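Local coordinates for protein precorrin-6A reductase (Rhodobacter capsulatus, PDB 4X7G) that reduces precorrin-6A to precorrin-6B with NADPH, a step of cobalamin (vitamin B12) biosynthesis, at residues F29-R34 / L43-G48; A121-A126 / H148-R153. One frame throughout, in Å; residues are numbered along the deposited sequence.

Contact 1 of 2, residues F29-R34 / L43-G48; sequences FSYAGR and LPTRIG. With NAP (NADP nicotinamide-adenine-dinucleotide phosphate), chain B.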
loop_
_atom_site.group_PDB
_atom_site.type_symbol
_atom_site.label_atom_id
_atom_site.label_comp_id
_atom_site.label_asym_id
_atom_site.label_seq_id
_atom_site.Cartn_x
_atom_site.Cartn_y
_atom_site.Cartn_z
ATOM N N PHE A 29 -11.441 -9.999 6.534
ATOM C CA PHE A 29 -10.311 -9.202 6.149
ATOM C C PHE A 29 -9.166 -10.066 5.789
ATOM O O PHE A 29 -8.903 -11.085 6.503
ATOM C CB PHE A 29 -9.958 -8.308 7.330
ATOM C CG PHE A 29 -8.947 -7.220 7.005
ATOM C CD1 PHE A 29 -7.618 -7.447 6.992
ATOM C CD2 PHE A 29 -9.395 -5.936 6.790
ATOM C CE1 PHE A 29 -6.701 -6.411 6.723
ATOM C CE2 PHE A 29 -8.470 -4.930 6.526
ATOM C CZ PHE A 29 -7.188 -5.166 6.552
ATOM N N SER A 30 -8.377 -9.776 4.758
ATOM C CA SER A 30 -7.273 -10.598 4.350
ATOM C C SER A 30 -5.959 -9.832 4.342
ATOM O O SER A 30 -5.828 -8.832 3.590
ATOM C CB SER A 30 -7.520 -11.168 2.991
ATOM O OG SER A 30 -6.468 -12.029 2.554
ATOM N N TYR A 31 -4.948 -10.365 5.044
ATOM C CA TYR A 31 -3.549 -9.961 4.895
ATOM C C TYR A 31 -2.787 -11.036 4.106
ATOM O O TYR A 31 -3.049 -12.202 4.237
ATOM C CB TYR A 31 -2.904 -9.848 6.254
ATOM C CG TYR A 31 -3.253 -8.671 7.109
ATOM C CD1 TYR A 31 -2.940 -7.342 6.746
ATOM C CD2 TYR A 31 -3.827 -8.805 8.411
ATOM C CE1 TYR A 31 -3.182 -6.262 7.573
ATOM C CE2 TYR A 31 -4.082 -7.733 9.221
ATOM C CZ TYR A 31 -3.669 -6.485 8.841
ATOM O OH TYR A 31 -3.803 -5.355 9.685
ATOM N N ALA A 32 -1.781 -10.569 3.408
ATOM C CA ALA A 32 -0.849 -11.477 2.738
ATOM C C ALA A 32 0.054 -12.237 3.713
ATOM O O ALA A 32 0.524 -13.330 3.344
ATOM C CB ALA A 32 0.082 -10.646 1.857
ATOM N N GLY A 33 0.318 -11.693 4.827
ATOM C CA GLY A 33 1.334 -12.253 5.738
ATOM C C GLY A 33 2.736 -11.766 5.439
ATOM O O GLY A 33 3.674 -12.542 5.740
ATOM N N ARG A 34 2.904 -10.574 4.866
ATOM C CA ARG A 34 4.244 -10.031 4.534
ATOM C C ARG A 34 4.965 -9.584 5.785
ATOM O O ARG A 34 6.242 -9.452 5.736
ATOM C CB ARG A 34 4.090 -8.886 3.528
ATOM C CG ARG A 34 5.345 -8.565 2.723
ATOM C CD ARG A 34 5.731 -9.669 1.712
ATOM N NE ARG A 34 4.776 -9.824 0.617
ATOM C CZ ARG A 34 3.920 -10.848 0.472
ATOM N NH1 ARG A 34 3.934 -11.907 1.294
ATOM N NH2 ARG A 34 3.073 -10.808 -0.529
ATOM N N LEU A 43 -12.601 -7.351 12.093
ATOM C CA LEU A 43 -13.260 -8.413 11.341
ATOM C C LEU A 43 -12.435 -9.680 11.516
ATOM O O LEU A 43 -11.221 -9.576 11.664
ATOM C CB LEU A 43 -13.352 -8.042 9.929
ATOM C CG LEU A 43 -14.203 -6.835 9.551
ATOM C CD1 LEU A 43 -13.951 -6.484 8.092
ATOM C CD2 LEU A 43 -15.632 -7.055 9.869
ATOM N N PRO A 44 -13.053 -10.842 11.387
ATOM C CA PRO A 44 -12.296 -12.086 11.257
ATOM C C PRO A 44 -11.237 -11.926 10.164
ATOM O O PRO A 44 -11.592 -11.475 9.065
ATOM C CB PRO A 44 -13.302 -13.153 10.993
ATOM C CG PRO A 44 -14.604 -12.502 11.038
ATOM C CD PRO A 44 -14.482 -11.023 11.207
ATOM N N THR A 45 -10.017 -12.319 10.467
ATOM C CA THR A 45 -8.876 -11.996 9.590
ATOM C C THR A 45 -8.175 -13.246 9.113
ATOM O O THR A 45 -7.682 -14.016 9.949
ATOM C CB THR A 45 -7.925 -11.075 10.284
ATOM O OG1 THR A 45 -8.620 -9.800 10.530
ATOM C CG2 THR A 45 -6.680 -10.770 9.495
ATOM N N ARG A 46 -8.049 -13.444 7.826
ATOM C CA ARG A 46 -7.230 -14.499 7.226
ATOM C C ARG A 46 -5.877 -13.937 6.904
ATOM O O ARG A 46 -5.731 -12.717 6.644
ATOM C CB ARG A 46 -7.876 -15.102 6.068
ATOM C CG ARG A 46 -8.002 -14.252 4.882
ATOM C CD ARG A 46 -8.442 -14.938 3.594
ATOM N NE ARG A 46 -7.599 -16.069 3.252
ATOM C CZ ARG A 46 -6.325 -15.940 2.896
ATOM N NH1 ARG A 46 -5.715 -14.787 2.757
ATOM N NH2 ARG A 46 -5.686 -17.085 2.612
ATOM N N ILE A 47 -4.827 -14.756 7.016
ATOM C CA ILE A 47 -3.439 -14.324 6.821
ATOM C C ILE A 47 -2.735 -15.322 5.926
ATOM O O ILE A 47 -2.665 -16.518 6.311
ATOM C CB ILE A 47 -2.758 -14.145 8.163
ATOM C CG1 ILE A 47 -3.432 -13.103 9.058
ATOM C CG2 ILE A 47 -1.301 -13.688 7.800
ATOM C CD1 ILE A 47 -2.904 -12.946 10.508
ATOM N N GLY A 48 -2.265 -14.896 4.787
ATOM C CA GLY A 48 -1.561 -15.791 3.852
ATOM C C GLY A 48 -2.018 -15.574 2.466
ATOM O O GLY A 48 -3.094 -15.034 2.195
HETATM P PA NAP B . 1.679 -8.397 -4.613
HETATM O O1A NAP B . 3.083 -8.437 -5.200
HETATM O O2A NAP B . 0.684 -7.857 -5.383
HETATM O O5B NAP B . 1.233 -9.783 -4.117
HETATM C C5B NAP B . 1.985 -11.011 -4.190
HETATM C C4B NAP B . 1.236 -12.218 -3.680
HETATM O O4B NAP B . 0.972 -12.023 -2.222
HETATM C C3B NAP B . -0.183 -12.333 -4.171
HETATM O O3B NAP B . -0.202 -12.928 -5.470
HETATM C C2B NAP B . -0.884 -13.083 -3.115
HETATM O O2B NAP B . -0.420 -14.447 -3.091
HETATM C C1B NAP B . -0.351 -12.506 -1.905
HETATM N N9A NAP B . -1.097 -11.339 -1.361
HETATM C C8A NAP B . -0.905 -10.002 -1.620
HETATM N N7A NAP B . -1.790 -9.241 -0.921
HETATM C C5A NAP B . -2.589 -10.157 -0.293
HETATM C C6A NAP B . -3.715 -9.998 0.601
HETATM N N6A NAP B . -4.113 -8.796 1.043
HETATM N N1A NAP B . -4.339 -11.098 1.076
HETATM C C2A NAP B . -3.867 -12.336 0.643
HETATM N N3A NAP B . -2.834 -12.638 -0.142
HETATM C C4A NAP B . -2.208 -11.511 -0.584
HETATM O O3 NAP B . 1.628 -7.554 -3.239
HETATM P PN NAP B . 2.772 -7.139 -2.147
HETATM O O1N NAP B . 3.519 -5.895 -2.608
HETATM O O2N NAP B . 3.568 -8.309 -1.761
HETATM O O5D NAP B . 1.851 -6.606 -0.935
HETATM C C5D NAP B . 1.714 -7.433 0.258
HETATM C C4D NAP B . 0.745 -6.794 1.125
HETATM O O4D NAP B . 1.296 -5.607 1.667
HETATM C C3D NAP B . -0.648 -6.502 0.517
HETATM O O3D NAP B . -1.735 -6.790 1.411
HETATM C C2D NAP B . -0.572 -4.998 0.259
HETATM O O2D NAP B . -1.745 -4.285 0.324
HETATM C C1D NAP B . 0.400 -4.558 1.388
HETATM N N1N NAP B . 1.159 -3.463 0.998
HETATM C C2N NAP B . 1.821 -3.277 0.038
HETATM C C3N NAP B . 2.303 -2.021 0.130
HETATM C C7N NAP B . 2.978 -2.191 -1.210
HETATM O O7N NAP B . 2.591 -3.426 -1.561
HETATM N N7N NAP B . 3.750 -1.168 -1.788
HETATM C C4N NAP B . 1.940 -1.080 1.325
HETATM C C5N NAP B . 1.099 -1.405 2.546
HETATM C C6N NAP B . 0.773 -2.674 2.116
HETATM P P2B NAP B . -1.271 -15.608 -3.864
HETATM O O1X NAP B . -0.590 -16.813 -3.264
HETATM O O2X NAP B . -2.655 -15.434 -3.609
HETATM O O3X NAP B . -1.234 -15.365 -5.402
#
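Phe29 and Arg46 meet through their backbones where two parallel strands pair, Phe29 beside Thr45 and Tyr31 beside Ile47. Four hydrogen bonds alternate along the seam: Phe29 N to Pro44 O, Arg46 N to Phe29 O (2.8 Å), Tyr31 N to Arg46 O, and Gly48 N to Tyr31 O (2.9 Å).

Polar side chains work on the cofactor's side. The chain of Arg46 bends at chi3 (-54°), and NH1 then gives one hydrogen bond to Ser30 OG (2.9 Å) and another to Gly48 O (2.7 Å), both partners near the guanidinium plane. Ser30 OG in turn donates to adenine N1A of NADP (2.8 Å), while adenine N6A donates to Ser30 O, so Arg46, itself in the cofactor pocket, probably helps hold the serine reading the base. Arg34 grips phosphate oxygen O2N through NE and NH2.

Apolar contacts fill the other face, where Thr45 CG2 packs against Tyr31 CD2 (3.6 Å) and Phe29 CE1 stands over the centre of the Tyr31 ring.

Strand 45-47 forms one edge of the Rossmann-type parallel sheet; strand 4-7 flanks 27-31 on its other side, and helix 11-22 packs on Phe29 and Leu43.

Contact 2 of 2, residues A121-A126 / H148-R153; sequences AALPQA and HHYLLR. With 3Y8 (3-[(1R,2S,3S,7S,11S,16S,17R,18R,19R)-2,7,12,18-tetrakis(2-hydroxy-2-oxoethyl)-3,13-bis(3-hydroxy-3-oxopropyl)-1,2,5,7,11,17-hexamethyl-17-(3-oxidanyl-3-oxidanylidene-prop-1-enyl)-3,6,8,10,15,16,18,19,21,24-decahydrocorrin-8-yl]propanoic acid), chain C.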
loop_
_atom_site.group_PDB
_atom_site.type_symbol
_atom_site.label_atom_id
_atom_site.label_comp_id
_atom_site.label_asym_id
_atom_site.label_seq_id
_atom_site.Cartn_x
_atom_site.Cartn_y
_atom_site.Cartn_z
ATOM N N ALA A 121 18.195 4.898 -11.042
ATOM C CA ALA A 121 18.918 5.691 -12.076
ATOM C C ALA A 121 18.774 7.141 -11.895
ATOM O O ALA A 121 19.598 7.904 -12.421
ATOM C CB ALA A 121 18.469 5.236 -13.431
ATOM N N ALA A 122 17.734 7.645 -11.211
ATOM C CA ALA A 122 17.504 9.057 -10.983
ATOM C C ALA A 122 18.364 9.668 -9.970
ATOM O O ALA A 122 18.497 10.896 -9.889
ATOM C CB ALA A 122 16.012 9.297 -10.661
ATOM N N LEU A 123 18.900 8.848 -9.046
ATOM C CA LEU A 123 19.691 9.400 -7.982
ATOM C C LEU A 123 20.973 10.073 -8.518
ATOM O O LEU A 123 21.497 9.559 -9.536
ATOM C CB LEU A 123 20.087 8.313 -7.009
ATOM C CG LEU A 123 18.900 7.757 -6.190
ATOM C CD1 LEU A 123 19.364 6.582 -5.342
ATOM C CD2 LEU A 123 18.322 8.810 -5.323
ATOM N N PRO A 124 21.426 11.094 -7.877
ATOM C CA PRO A 124 22.681 11.718 -8.363
ATOM C C PRO A 124 23.865 10.824 -8.239
ATOM O O PRO A 124 23.901 9.828 -7.504
ATOM C CB PRO A 124 22.764 12.921 -7.480
ATOM C CG PRO A 124 22.128 12.512 -6.204
ATOM C CD PRO A 124 20.985 11.601 -6.556
ATOM N N GLN A 125 24.944 11.163 -9.006
ATOM C CA GLN A 125 26.142 10.413 -8.899
ATOM C C GLN A 125 26.918 10.558 -7.556
ATOM O O GLN A 125 27.381 9.587 -6.997
ATOM C CB GLN A 125 27.021 10.771 -10.147
ATOM C CG GLN A 125 28.256 9.901 -10.184
ATOM C CD GLN A 125 27.886 8.470 -10.552
ATOM O OE1 GLN A 125 26.758 8.170 -11.078
ATOM N NE2 GLN A 125 28.758 7.546 -10.205
ATOM N N ALA A 126 27.067 11.773 -7.143
ATOM C CA ALA A 126 27.787 12.100 -5.892
ATOM C C ALA A 126 26.962 11.608 -4.701
ATOM O O ALA A 126 25.691 11.722 -4.732
ATOM C CB ALA A 126 27.841 13.597 -5.822
ATOM N N HIS A 148 25.505 5.846 -1.932
ATOM C CA HIS A 148 24.732 6.779 -1.073
ATOM C C HIS A 148 24.674 6.272 0.359
ATOM O O HIS A 148 24.763 5.058 0.575
ATOM C CB HIS A 148 23.337 6.937 -1.656
ATOM C CG HIS A 148 23.396 7.488 -3.037
ATOM N ND1 HIS A 148 23.952 8.705 -3.284
ATOM C CD2 HIS A 148 23.049 6.962 -4.228
ATOM C CE1 HIS A 148 23.916 8.927 -4.604
ATOM N NE2 HIS A 148 23.358 7.909 -5.198
ATOM N N HIS A 149 24.354 7.226 1.239
ATOM C CA HIS A 149 23.810 6.797 2.546
ATOM C C HIS A 149 22.285 6.639 2.411
ATOM O O HIS A 149 21.662 7.594 1.907
ATOM C CB HIS A 149 24.115 7.828 3.625
ATOM C CG HIS A 149 23.330 7.593 4.872
ATOM N ND1 HIS A 149 23.522 6.495 5.665
ATOM C CD2 HIS A 149 22.303 8.267 5.419
ATOM C CE1 HIS A 149 22.623 6.475 6.603
ATOM N NE2 HIS A 149 21.893 7.543 6.508
ATOM N N TYR A 150 21.763 5.552 2.832
ATOM C CA TYR A 150 20.370 5.259 2.762
ATOM C C TYR A 150 19.752 5.201 4.151
ATOM O O TYR A 150 20.325 4.575 5.080
ATOM C CB TYR A 150 20.085 3.981 2.028
ATOM C CG TYR A 150 20.410 4.003 0.551
ATOM C CD1 TYR A 150 19.625 4.746 -0.288
ATOM C CD2 TYR A 150 21.519 3.351 0.010
ATOM C CE1 TYR A 150 19.906 4.788 -1.671
ATOM C CE2 TYR A 150 21.816 3.397 -1.325
ATOM C CZ TYR A 150 20.968 4.088 -2.147
ATOM O OH TYR A 150 21.177 4.131 -3.536
ATOM N N LEU A 151 18.597 5.798 4.293
ATOM C CA LEU A 151 17.705 5.599 5.439
ATOM C C LEU A 151 16.621 4.655 5.042
ATOM O O LEU A 151 15.951 4.924 3.979
ATOM C CB LEU A 151 17.154 6.920 5.906
ATOM C CG LEU A 151 16.083 6.872 7.043
ATOM C CD1 LEU A 151 16.723 6.363 8.341
ATOM C CD2 LEU A 151 15.442 8.186 7.263
ATOM N N LEU A 152 16.381 3.624 5.746
ATOM C CA LEU A 152 15.358 2.627 5.491
ATOM C C LEU A 152 14.320 2.684 6.585
ATOM O O LEU A 152 14.619 3.128 7.725
ATOM C CB LEU A 152 15.950 1.197 5.475
ATOM C CG LEU A 152 17.215 1.042 4.709
ATOM C CD1 LEU A 152 17.779 -0.332 4.786
ATOM C CD2 LEU A 152 17.049 1.470 3.275
ATOM N N ARG A 153 13.103 2.291 6.308
ATOM C CA ARG A 153 12.032 2.211 7.319
ATOM C C ARG A 153 11.341 0.846 7.082
ATOM O O ARG A 153 10.741 0.659 6.040
ATOM C CB ARG A 153 11.098 3.399 7.258
ATOM C CG ARG A 153 9.968 3.281 8.259
ATOM C CD ARG A 153 9.432 4.638 8.700
ATOM N NE ARG A 153 8.831 5.389 7.630
ATOM C CZ ARG A 153 8.391 6.634 7.710
ATOM N NH1 ARG A 153 7.868 7.224 6.698
ATOM N NH2 ARG A 153 8.591 7.299 8.839
HETATM C C48 3Y8 C . 1.413 -6.292 5.964
HETATM C C47 3Y8 C . 0.171 -4.455 8.274
HETATM C C43 3Y8 C . -3.166 0.715 8.943
HETATM C C42 3Y8 C . -1.643 0.711 8.498
HETATM C C41 3Y8 C . -1.718 0.562 6.990
HETATM C C38 3Y8 C . -0.721 2.050 3.507
HETATM C C37 3Y8 C . -0.480 2.721 4.803
HETATM C C36 3Y8 C . 0.591 2.846 7.067
HETATM C C35 3Y8 C . 2.490 3.410 4.641
HETATM C C32 3Y8 C . 6.995 5.155 4.217
HETATM C C31 3Y8 C . 6.241 4.178 3.219
HETATM C C2 3Y8 C . 5.227 1.025 2.200
HETATM C C1 3Y8 C . 4.900 -0.222 3.096
HETATM C C4 3Y8 C . 3.587 1.507 3.877
HETATM C C5 3Y8 C . 2.588 2.056 4.589
HETATM C C7 3Y8 C . 0.354 1.886 5.857
HETATM C C8 3Y8 C . -0.336 0.660 6.353
HETATM C C6 3Y8 C . 1.554 1.358 5.312
HETATM C C3 3Y8 C . 4.688 2.183 3.061
HETATM C C11 3Y8 C . 1.488 -2.625 6.946
HETATM C C12 3Y8 C . 1.112 -4.007 7.145
HETATM C C13 3Y8 C . 1.658 -4.805 6.238
HETATM C C14 3Y8 C . 2.513 -3.986 5.398
HETATM C C15 3Y8 C . 3.264 -4.469 4.348
HETATM C C16 3Y8 C . 4.076 -3.545 3.550
HETATM C C17 3Y8 C . 5.163 -3.972 2.601
HETATM C C18 3Y8 C . 5.698 -2.590 2.107
HETATM C C19 3Y8 C . 4.539 -1.542 2.406
HETATM C C20 3Y8 C . 5.976 -0.430 4.167
HETATM C C21 3Y8 C . 0.963 -4.685 9.631
HETATM C C24 3Y8 C . 2.117 -1.992 8.190
HETATM C C25 3Y8 C . 6.727 1.192 1.902
HETATM C C26 3Y8 C . 4.381 1.004 0.919
HETATM O O59 3Y8 C . 8.730 -3.680 6.136
HETATM C C57 3Y8 C . 7.858 -4.460 5.558
HETATM O O58 3Y8 C . 7.791 -5.715 5.630
HETATM C C56 3Y8 C . 6.953 -3.761 4.581
HETATM C C55 3Y8 C . 6.328 -4.655 3.463
HETATM C C54 3Y8 C . 4.655 -4.857 1.488
HETATM C C60 3Y8 C . 6.081 -2.468 0.633
HETATM C C61 3Y8 C . 7.267 -3.192 0.192
HETATM O O62 3Y8 C . 7.401 -3.301 -1.085
HETATM O O63 3Y8 C . 8.120 -3.639 1.008
HETATM N N24 3Y8 C . 3.692 -2.270 3.365
HETATM N N23 3Y8 C . 2.413 -2.704 5.847
HETATM C C49 3Y8 C . 0.364 -6.443 4.855
HETATM C C50 3Y8 C . -0.059 -7.834 4.515
HETATM O O51 3Y8 C . 0.495 -8.818 5.057
HETATM O O52 3Y8 C . -1.077 -7.892 3.733
HETATM O O23 3Y8 C . 0.433 -4.184 10.645
HETATM O O22 3Y8 C . 1.996 -5.307 9.580
HETATM C C10 3Y8 C . 0.230 -1.838 6.455
HETATM C C9 3Y8 C . 0.479 -0.395 6.181
HETATM N N22 3Y8 C . 1.668 0.040 5.580
HETATM O O44 3Y8 C . -3.734 1.812 8.842
HETATM O O45 3Y8 C . -3.539 -0.238 9.491
HETATM O O39 3Y8 C . -1.835 2.345 2.969
HETATM O O40 3Y8 C . 0.179 1.406 2.973
HETATM N N21 3Y8 C . 3.743 0.228 3.859
HETATM C C27 3Y8 C . 4.525 2.296 0.065
HETATM O O28 3Y8 C . 5.467 2.312 -0.738
HETATM O O29 3Y8 C . 3.736 3.225 0.213
HETATM C C30 3Y8 C . 5.608 3.052 3.977
HETATM O O34 3Y8 C . 7.975 4.600 4.840
HETATM O O33 3Y8 C . 6.572 6.301 4.061
HETATM O O HOH W 1 23.510 7.217 -8.095
#
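His148 pushes the edge of its imidazole into the turn that follows helix 116-122. With CG anti to the carbonyl carbon (chi1 -60°) and the ring turned to a chi2 of -60°, His148 CE1 is brought 3.0 Å from Pro124 O and 3.3 Å from Ala126 O, both oxygens lying near the ring plane. The same edge carries His148 NE2, which is hydrogen-bonded to a water at 3.0 Å, while ND1 is hydrogen-bonded to the backbone N of Ala128; the imidazole is thus fixed at both nitrogens. Leu123 crosses this ring obliquely, its CB 3.8 Å from His148 NE2.

The two segments belong to a Rossmann-like domain with a six-stranded parallel sheet, in which helix 116-122 leads through the turn into strand 129-132, the neighbour of strand 149-154. His148 stands just before that second strand.

Two residues on, Tyr150 lays one ring face against His148 CB, offset toward the rim. Its phenol runs toward Leu123, whose extended chi2 (174°) carries CD1 to the ring edge, 3.5 Å from Tyr150 OH; that hydroxyl bonds to Ala145 O. At the far end of the strand Arg153 NE donates to the bound precorrin's carboxylate oxygen O34 (3.0 Å), with Asp181 forming a salt bridge to NH2.

In the fold
Contacts 1 and 2 belong to different Rossmann-type halves, each built on its own parallel sheet, with centres 33 Å apart and nearest atoms about 11 Å apart. What they share is the bound precorrin between them; NADP touches contact 1 alone. Segment 29-34 meets both ligands: besides NADP, the backbone amides of Ala32 and Arg34 hydrogen-bond a carboxylate of the precorrin. Segment 148-153 reaches the same macrocycle from the second sheet through another of its carboxylates, whereas the packing at 121-126 lies well away from it. Lys136 bridges the two sides, bonding both the precorrin and Arg34 O. The arrangement illustrates how a reductase can enclose cofactor and tetrapyrrole between two Rossmann-type domains.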